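Local coordinates for protein epsin-2 (Saccharomyces cerevisiae, PDB 6ENR) that binds membranes enriched in phosphatidylinositol 4,5-bisphosphate or 3,5-bisphosphate, here as its ENTH domain, and is required for endocytosis and actin localization, at residues S17-A26 against T38-S46. Residues are numbered along the deposited sequence; the frame is centred on the assembly and turned at random.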
ATOM      1  N   SER A  17      -1.005 -16.311 -12.042  1.00 31.34           N
ATOM      2  CA  SER A  17      -0.765 -15.000 -12.618  1.00 27.50           C
ATOM      3  C   SER A  17       0.663 -14.434 -12.298  1.00 23.30           C
ATOM      4  O   SER A  17       1.187 -14.605 -11.228  1.00 22.05           O
ATOM      5  CB  SER A  17      -1.889 -14.048 -12.154  1.00 34.07           C
ATOM      6  OG  SER A  17      -1.544 -12.738 -12.474  1.00 40.18           O
ATOM      7  N   SER A  18       1.261 -13.722 -13.205  1.00 20.93           N
ATOM      8  CA  SER A  18       2.555 -13.174 -12.981  1.00 19.05           C
ATOM      9  C   SER A  18       2.380 -12.121 -11.858  1.00 20.04           C
ATOM     10  O   SER A  18       1.249 -11.627 -11.598  1.00 20.32           O
ATOM     11  CB  SER A  18       3.119 -12.568 -14.208  1.00 21.81           C
ATOM     12  OG  SER A  18       2.654 -11.258 -14.493  1.00 24.87           O
ATOM     13  N   THR A  19       3.479 -11.840 -11.215  1.00 19.06           N
ATOM     14  CA  THR A  19       3.500 -10.855 -10.111  1.00 18.50           C
ATOM     15  C   THR A  19       3.198  -9.424 -10.631  1.00 21.56           C
ATOM     16  O   THR A  19       2.438  -8.704 -10.019  1.00 18.02           O
ATOM     17  CB  THR A  19       4.828 -10.917  -9.343  1.00 18.74           C
ATOM     18  OG1 THR A  19       4.921 -12.223  -8.707  1.00 19.10           O
ATOM     19  CG2 THR A  19       4.877  -9.821  -8.211  1.00 16.92           C
ATOM     20  N   GLN A  20       3.743  -9.085 -11.799  1.00 23.68           N
ATOM     21  CA  GLN A  20       3.430  -7.822 -12.495  1.00 28.07           C
ATOM     22  C   GLN A  20       1.986  -7.631 -12.732  1.00 25.11           C
ATOM     23  O   GLN A  20       1.492  -6.549 -12.518  1.00 22.17           O
ATOM     24  CB  GLN A  20       4.132  -7.739 -13.861  1.00 32.22           C
ATOM     25  CG  GLN A  20       4.435  -6.330 -14.300  1.00 39.74           C
ATOM     26  CD  GLN A  20       5.788  -6.238 -15.045  1.00 49.54           C
ATOM     27  OE1 GLN A  20       5.830  -6.143 -16.277  1.00 54.07           O
ATOM     28  NE2 GLN A  20       6.901  -6.307 -14.284  1.00 48.65           N
ATOM     29  N   VAL A  21       1.300  -8.674 -13.186  1.00 24.40           N
ATOM     30  CA  VAL A  21      -0.156  -8.618 -13.414  1.00 27.79           C
ATOM     31  C   VAL A  21      -0.959  -8.564 -12.100  1.00 23.54           C
ATOM     32  O   VAL A  21      -1.993  -7.890 -11.988  1.00 25.66           O
ATOM     33  CB  VAL A  21      -0.647  -9.866 -14.219  1.00 30.51           C
ATOM     34  CG1 VAL A  21      -2.154  -9.891 -14.305  1.00 32.40           C
ATOM     35  CG2 VAL A  21      -0.042  -9.912 -15.603  1.00 32.75           C
ATOM     36  N   LEU A  22      -0.517  -9.308 -11.111  1.00 21.35           N
ATOM     37  CA  LEU A  22      -1.180  -9.317  -9.844  1.00 20.50           C
ATOM     38  C   LEU A  22      -1.139  -7.938  -9.152  1.00 17.07           C
ATOM     39  O   LEU A  22      -2.182  -7.514  -8.553  1.00 17.75           O
ATOM     40  CB  LEU A  22      -0.517 -10.294  -8.909  1.00 23.10           C
ATOM     41  CG  LEU A  22      -1.041 -10.508  -7.534  1.00 26.02           C
ATOM     42  CD1 LEU A  22      -2.497 -10.922  -7.503  1.00 33.39           C
ATOM     43  CD2 LEU A  22      -0.173 -11.608  -6.868  1.00 28.37           C
ATOM     44  N   VAL A  23       0.058  -7.342  -9.134  1.00 15.77           N
ATOM     45  CA  VAL A  23       0.273  -6.030  -8.441  1.00 18.79           C
ATOM     46  C   VAL A  23      -0.410  -4.905  -9.240  1.00 17.58           C
ATOM     47  O   VAL A  23      -1.009  -4.006  -8.641  1.00 16.28           O
ATOM     48  CB  VAL A  23       1.734  -5.688  -8.026  1.00 18.45           C
ATOM     49  CG1 VAL A  23       2.625  -5.299  -9.186  1.00 19.79           C
ATOM     50  CG2 VAL A  23       1.787  -4.515  -7.041  1.00 20.59           C
ATOM     51  N   ARG A  24      -0.385  -5.016 -10.586  1.00 20.14           N
ATOM     52  CA  ARG A  24      -1.098  -4.059 -11.460  1.00 22.11           C
ATOM     53  C   ARG A  24      -2.610  -4.162 -11.241  1.00 20.86           C
ATOM     54  O   ARG A  24      -3.323  -3.155 -11.004  1.00 17.09           O
ATOM     55  CB  ARG A  24      -0.649  -4.310 -12.945  1.00 25.84           C
ATOM     56  CG  ARG A  24      -1.211  -3.373 -14.032  1.00 34.09           C
ATOM     57  CD  ARG A  24      -0.998  -3.956 -15.452  1.00 37.00           C
ATOM     58  NE  ARG A  24      -1.861  -5.145 -15.700  1.00 43.23           N
ATOM     59  CZ  ARG A  24      -1.864  -5.894 -16.811  1.00 41.70           C
ATOM     60  NH1 ARG A  24      -1.049  -5.609 -17.828  1.00 43.58           N
ATOM     61  NH2 ARG A  24      -2.686  -6.936 -16.914  1.00 35.36           N
ATOM     62  N   ASP A  25      -3.150  -5.383 -11.182  1.00 20.55           N
ATOM     63  CA  ASP A  25      -4.590  -5.520 -10.980  1.00 23.27           C
ATOM     64  C   ASP A  25      -5.062  -5.083  -9.609  1.00 20.15           C
ATOM     65  O   ASP A  25      -6.147  -4.431  -9.459  1.00 18.55           O
ATOM     66  CB  ASP A  25      -5.002  -6.968 -11.283  1.00 29.65           C
ATOM     67  CG  ASP A  25      -4.866  -7.315 -12.750  1.00 36.55           C
ATOM     68  OD1 ASP A  25      -4.551  -6.440 -13.584  1.00 38.03           O
ATOM     69  OD2 ASP A  25      -5.042  -8.521 -13.083  1.00 42.87           O
ATOM     70  N   ALA A  26      -4.243  -5.367  -8.612  1.00 17.02           N
ATOM     71  CA  ALA A  26      -4.528  -5.024  -7.230  1.00 17.83           C
ATOM     72  C   ALA A  26      -4.650  -3.505  -6.992  1.00 17.24           C
ATOM     73  O   ALA A  26      -5.247  -3.118  -6.026  1.00 18.24           O
ATOM     74  CB  ALA A  26      -3.447  -5.568  -6.322  1.00 19.21           C
ATOM     75  N   THR A  38      -5.970 -11.691  -3.208  1.00 19.11           N
ATOM     76  CA  THR A  38      -4.896 -10.951  -3.899  1.00 20.37           C
ATOM     77  C   THR A  38      -3.858 -10.428  -2.909  1.00 17.59           C
ATOM     78  O   THR A  38      -2.672 -10.522  -3.188  1.00 15.70           O
ATOM     79  CB  THR A  38      -5.529  -9.754  -4.665  1.00 22.48           C
ATOM     80  OG1 THR A  38      -6.322 -10.283  -5.735  1.00 25.75           O
ATOM     81  CG2 THR A  38      -4.491  -8.794  -5.209  1.00 26.33           C
ATOM     82  N   LEU A  39      -4.327  -9.839  -1.811  1.00 17.10           N
ATOM     83  CA  LEU A  39      -3.413  -9.295  -0.747  1.00 17.71           C
ATOM     84  C   LEU A  39      -2.579 -10.420  -0.159  1.00 18.54           C
ATOM     85  O   LEU A  39      -1.340 -10.328  -0.085  1.00 16.44           O
ATOM     86  CB  LEU A  39      -4.205  -8.625   0.340  1.00 20.76           C
ATOM     87  CG  LEU A  39      -4.930  -7.318  -0.127  1.00 19.50           C
ATOM     88  CD1 LEU A  39      -5.861  -6.879   0.945  1.00 21.31           C
ATOM     89  CD2 LEU A  39      -3.993  -6.146  -0.373  1.00 19.81           C
ATOM     90  N   ASP A  40      -3.221 -11.540   0.161  1.00 17.39           N
ATOM     91  CA  ASP A  40      -2.431 -12.652   0.698  1.00 19.74           C
ATOM     92  C   ASP A  40      -1.438 -13.292  -0.297  1.00 17.68           C
ATOM     93  O   ASP A  40      -0.334 -13.630   0.108  1.00 16.91           O
ATOM     94  CB  ASP A  40      -3.289 -13.694   1.387  1.00 21.49           C
ATOM     95  CG  ASP A  40      -2.483 -14.363   2.511  1.00 25.33           C
ATOM     96  OD1 ASP A  40      -2.113 -13.680   3.574  1.00 27.99           O
ATOM     97  OD2 ASP A  40      -2.107 -15.479   2.266  1.00 24.61           O
ATOM     98  N   ASP A  41      -1.735 -13.278  -1.605  1.00 16.96           N
ATOM     99  CA  ASP A  41      -0.791 -13.796  -2.568  1.00 19.64           C
ATOM    100  C   ASP A  41       0.414 -12.827  -2.659  1.00 17.39           C
ATOM    101  O   ASP A  41       1.563 -13.229  -2.592  1.00 21.30           O
ATOM    102  CB  ASP A  41      -1.544 -13.925  -3.880  1.00 21.04           C
ATOM    103  CG  ASP A  41      -0.838 -14.779  -4.911  1.00 27.51           C
ATOM    104  OD1 ASP A  41       0.216 -15.436  -4.676  1.00 28.72           O
ATOM    105  OD2 ASP A  41      -1.402 -14.810  -6.007  1.00 25.60           O
ATOM    106  N   LEU A  42       0.146 -11.538  -2.750  1.00 15.15           N
ATOM    107  CA  LEU A  42       1.201 -10.503  -2.647  1.00 16.71           C
ATOM    108  C   LEU A  42       2.063 -10.690  -1.458  1.00 16.41           C
ATOM    109  O   LEU A  42       3.297 -10.714  -1.571  1.00 13.45           O
ATOM    110  CB  LEU A  42       0.668  -9.096  -2.706  1.00 16.86           C
ATOM    111  CG  LEU A  42       0.076  -8.783  -4.110  1.00 18.18           C
ATOM    112  CD1 LEU A  42      -0.842  -7.608  -3.965  1.00 19.27           C
ATOM    113  CD2 LEU A  42       1.135  -8.418  -5.153  1.00 20.32           C
ATOM    114  N   ALA A  43       1.427 -10.888  -0.317  1.00 16.10           N
ATOM    115  CA  ALA A  43       2.167 -11.057   0.881  1.00 15.46           C
ATOM    116  C   ALA A  43       3.049 -12.237   0.818  1.00 14.97           C
ATOM    117  O   ALA A  43       4.258 -12.121   1.123  1.00 14.74           O
ATOM    118  CB  ALA A  43       1.240 -11.123   2.106  1.00 16.78           C
ATOM    119  N   GLN A  44       2.530 -13.365   0.322  1.00 15.07           N
ATOM    120  CA  GLN A  44       3.386 -14.523   0.173  1.00 17.00           C
ATOM    121  C   GLN A  44       4.576 -14.330  -0.765  1.00 16.43           C
ATOM    122  O   GLN A  44       5.722 -14.764  -0.510  1.00 14.49           O
ATOM    123  CB  GLN A  44       2.608 -15.706  -0.292  1.00 21.52           C
ATOM    124  CG  GLN A  44       1.639 -16.264   0.744  1.00 26.64           C
ATOM    125  CD  GLN A  44       2.017 -16.131   2.233  1.00 31.43           C
ATOM    126  OE1 GLN A  44       3.074 -16.638   2.725  1.00 36.63           O
ATOM    127  NE2 GLN A  44       1.107 -15.487   2.990  1.00 38.72           N
ATOM    128  N   ARG A  45       4.294 -13.669  -1.846  1.00 15.61           N
ATOM    129  CA  ARG A  45       5.321 -13.415  -2.859  1.00 16.32           C
ATOM    130  C   ARG A  45       6.387 -12.445  -2.414  1.00 17.04           C
ATOM    131  O   ARG A  45       7.543 -12.470  -2.914  1.00 13.91           O
ATOM    132  CB  ARG A  45       4.657 -12.945  -4.125  1.00 17.50           C
ATOM    133  CG  ARG A  45       3.768 -13.999  -4.753  1.00 19.44           C
ATOM    134  CD  ARG A  45       3.315 -13.539  -6.094  1.00 20.41           C
ATOM    135  NE  ARG A  45       2.130 -14.189  -6.616  1.00 20.99           N
ATOM    136  CZ  ARG A  45       1.858 -14.350  -7.931  1.00 23.78           C
ATOM    137  NH1 ARG A  45       2.683 -13.924  -8.880  1.00 19.80           N
ATOM    138  NH2 ARG A  45       0.703 -14.929  -8.279  1.00 25.10           N
ATOM    139  N   SER A  46       6.027 -11.569  -1.461  1.00 16.88           N
ATOM    140  CA  SER A  46       6.945 -10.572  -0.946  1.00 16.40           C
ATOM    141  C   SER A  46       8.171 -11.177  -0.271  1.00 15.86           C
ATOM    142  O   SER A  46       9.183 -10.506  -0.143  1.00 16.04           O
ATOM    143  CB  SER A  46       6.196  -9.628   0.016  1.00 16.82           C
ATOM    144  OG  SER A  46       5.899 -10.278   1.246  1.00 18.34           O
TER
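Arg45 carries the polar half of this contact, reaching from helix 38-45 to the N-terminal end of helix 19-26. Its NH1 and NH2 converge end-on on Ser17 O, which lies in the guanidinium plane; the bond from Arg45 NH1 to Ser17 O measures 2.9 Å. Arg45 NH1 also donates to Thr19 OG1 at 2.8 Å, with an N-H...O angle of 158°. The group is held along its NE side by a salt bridge within its own helix: Arg45 NE meets Asp41 OD1 at 3.0 Å, above the carboxylate plane, and Arg45 NH2 meets Asp41 OD2. Bonds along several edges thus fix the guanidinium's rotation, with Asp41 holding it from its own helix. A leucine in place of Arg45 would probably leave Ser17 O without its two donors and Asp41 without its counter-charge.

Apolar packing centres on Leu22, a knob set among Thr38, Asp41, Leu42 and Arg45. With CG anti to the backbone N (chi1 -179°), its methyls reach across to helix 38-45: Leu22 CD2 lies over one guanidinium face, offset toward the rim, 3.5 Å from Arg45 NE, while Leu22 CD1 meets Thr38 CG2 at 3.7 Å. Leu42 CD2 packs alongside Leu22 CG at 3.8 Å and also touches Val23 CB. Farther along, Ala26 CB abuts Thr38 CG2 at 3.6 Å.

The segment axes approach to 10.4 Å, their N-to-C directions inclined at 136°, well short of antiparallel, within the all-helical ENTH fold. Helix 49-63 packs against both, its Ile55 touching Thr19 and Leu42 and its Asp51 hydrogen-bonding Thr19 OG1, while Leu39 and Ala43 touch Tyr82 of helix 70-86.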